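Local coordinates for PE family protein PE8 (PDB 5XFS), which is the N-terminal PE domain of a protein that promotes survival of recombinant mycobacteria in macrophages by regulating host inflammatory cytokines and inhibiting late apoptosis, at residues T42-A47 with L59-G64. Residues are numbered along the deposited sequence; the frame is centred on the assembly and turned at random.
Sequences TAIAPA and LFTAYG
The connection between the two long antiparallel helices of the PE hairpin folds back on the second of them here, with Thr42 and Ile44 packing against Phe60, Thr61 and Gly64 of helix 51-87. Thr61 buries the most surface here. Its methyl CG2 lies 3.5 Å from Thr42 O and 3.6 Å from Ile44 CD1, so one methyl meets both a backbone carbonyl and an isoleucine tip. The Ile44 and Thr61 side chains pass antiparallel to one another. With Ile44 CG1 anti to the carbonyl carbon (chi1 -63°), CD1 is carried onto the helix, against Thr61 CG2. CD1 also touches Phe60 CB, at 3.8 Å, while the Phe60 ring leads off from the connection.

This hairpin is the N-terminal PE domain of a longer protein of the mycobacterial PE family. The backbones come closest at Thr42 and Thr61, whose CA atoms are 4.2 Å apart. Thr42 CG2 sits over the backbone of Gly64, 3.6 Å from Gly64 C and 3.9 Å from Gly64 CA. Gly64 has no side chain on the surface it turns to this methyl. Both threonines present methyls to the interface, and both hydroxyls turn to backbone carbonyls earlier in the chain. Thr42 OG1 hydrogen-bonds to Ala38 O, and Thr61 OG1 to Ala58 O. The chain of another protein lies alongside this end of the hairpin. That chain packs an apolar side chain on Ile44 and its backbone on Phe60, and it takes part in backbone hydrogen bonds with Pro46 and Ala47.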
loop_
_atom_site.group_PDB
_atom_site.type_symbol
_atom_site.label_atom_id
_atom_site.label_comp_id
_atom_site.label_asym_id
_atom_site.label_seq_id
_atom_site.Cartn_x
_atom_site.Cartn_y
_atom_site.Cartn_z
ATOM N N THR A 42 -5.892 -0.131 -31.964
ATOM C CA THR A 42 -5.279 -1.454 -31.894
ATOM C C THR A 42 -3.802 -1.461 -31.511
ATOM O O THR A 42 -3.268 -2.548 -31.254
ATOM C CB THR A 42 -5.440 -2.201 -33.236
ATOM O OG1 THR A 42 -4.761 -1.492 -34.279
ATOM C CG2 THR A 42 -6.909 -2.324 -33.621
ATOM N N ALA A 43 -3.120 -0.306 -31.479
ATOM C CA ALA A 43 -1.762 -0.218 -30.944
ATOM C C ALA A 43 -1.762 0.544 -29.634
ATOM O O ALA A 43 -1.155 1.620 -29.532
ATOM C CB ALA A 43 -0.804 0.466 -31.922
ATOM N N ILE A 44 -2.446 0.008 -28.629
ATOM C CA ILE A 44 -2.492 0.633 -27.319
ATOM C C ILE A 44 -1.384 0.042 -26.465
ATOM O O ILE A 44 -1.379 -1.166 -26.192
ATOM C CB ILE A 44 -3.850 0.449 -26.643
ATOM C CG1 ILE A 44 -4.939 1.137 -27.451
ATOM C CG2 ILE A 44 -3.785 1.026 -25.262
ATOM C CD1 ILE A 44 -6.206 0.323 -27.543
ATOM N N ALA A 45 -0.435 0.901 -26.057
ATOM C CA ALA A 45 0.554 0.516 -25.065
ATOM C C ALA A 45 -0.029 0.665 -23.661
ATOM O O ALA A 45 -0.842 1.563 -23.421
ATOM C CB ALA A 45 1.808 1.366 -25.196
ATOM N N PRO A 46 0.347 -0.216 -22.734
ATOM C CA PRO A 46 -0.112 -0.079 -21.346
ATOM C C PRO A 46 0.298 1.254 -20.736
ATOM O O PRO A 46 1.432 1.712 -20.911
ATOM C CB PRO A 46 0.571 -1.249 -20.636
ATOM C CG PRO A 46 0.751 -2.262 -21.730
ATOM C CD PRO A 46 1.035 -1.494 -22.973
ATOM N N ALA A 47 -0.645 1.873 -20.009
ATOM C CA ALA A 47 -0.364 3.148 -19.347
ATOM C C ALA A 47 0.736 3.011 -18.303
ATOM O O ALA A 47 1.529 3.942 -18.108
ATOM C CB ALA A 47 -1.620 3.701 -18.690
ATOM N N LEU A 59 -7.484 -5.918 -23.941
ATOM C CA LEU A 59 -8.872 -6.005 -24.369
ATOM C C LEU A 59 -9.142 -5.001 -25.483
ATOM O O LEU A 59 -9.501 -5.380 -26.603
ATOM C CB LEU A 59 -9.845 -5.784 -23.206
ATOM C CG LEU A 59 -9.780 -6.728 -21.988
ATOM C CD1 LEU A 59 -10.395 -6.139 -20.708
ATOM C CD2 LEU A 59 -10.447 -8.059 -22.330
ATOM N N PHE A 60 -8.925 -3.708 -25.218
ATOM C CA PHE A 60 -9.321 -2.697 -26.198
ATOM C C PHE A 60 -8.639 -2.899 -27.549
ATOM O O PHE A 60 -9.171 -2.439 -28.563
ATOM C CB PHE A 60 -9.044 -1.302 -25.655
ATOM C CG PHE A 60 -10.141 -0.773 -24.771
ATOM C CD1 PHE A 60 -10.246 -1.162 -23.427
ATOM C CD2 PHE A 60 -11.064 0.133 -25.266
ATOM C CE1 PHE A 60 -11.257 -0.659 -22.613
ATOM C CE2 PHE A 60 -12.080 0.633 -24.447
ATOM C CZ PHE A 60 -12.171 0.238 -23.122
ATOM N N THR A 61 -7.482 -3.582 -27.590
ATOM C CA THR A 61 -6.860 -3.914 -28.871
ATOM C C THR A 61 -7.456 -5.172 -29.469
ATOM O O THR A 61 -7.630 -5.252 -30.688
ATOM C CB THR A 61 -5.338 -4.104 -28.757
ATOM O OG1 THR A 61 -5.049 -5.343 -28.089
ATOM C CG2 THR A 61 -4.648 -2.903 -28.087
ATOM N N ALA A 62 -7.763 -6.166 -28.635
ATOM C CA ALA A 62 -8.540 -7.292 -29.130
ATOM C C ALA A 62 -9.862 -6.800 -29.709
ATOM O O ALA A 62 -10.319 -7.285 -30.749
ATOM C CB ALA A 62 -8.762 -8.309 -28.009
ATOM N N TYR A 63 -10.449 -5.781 -29.076
ATOM C CA TYR A 63 -11.752 -5.287 -29.490
ATOM C C TYR A 63 -11.677 -4.513 -30.803
ATOM O O TYR A 63 -12.572 -4.627 -31.647
ATOM C CB TYR A 63 -12.332 -4.423 -28.378
ATOM C CG TYR A 63 -13.792 -4.118 -28.522
ATOM C CD1 TYR A 63 -14.222 -2.858 -28.893
ATOM C CD2 TYR A 63 -14.736 -5.084 -28.273
ATOM C CE1 TYR A 63 -15.550 -2.578 -29.021
ATOM C CE2 TYR A 63 -16.062 -4.815 -28.398
ATOM C CZ TYR A 63 -16.469 -3.563 -28.770
ATOM O OH TYR A 63 -17.813 -3.299 -28.899
ATOM N N GLY A 64 -10.646 -3.697 -30.987
ATOM C CA GLY A 64 -10.531 -2.957 -32.226
ATOM C C GLY A 64 -10.141 -3.850 -33.381
ATOM O O GLY A 64 -10.526 -3.599 -34.528
#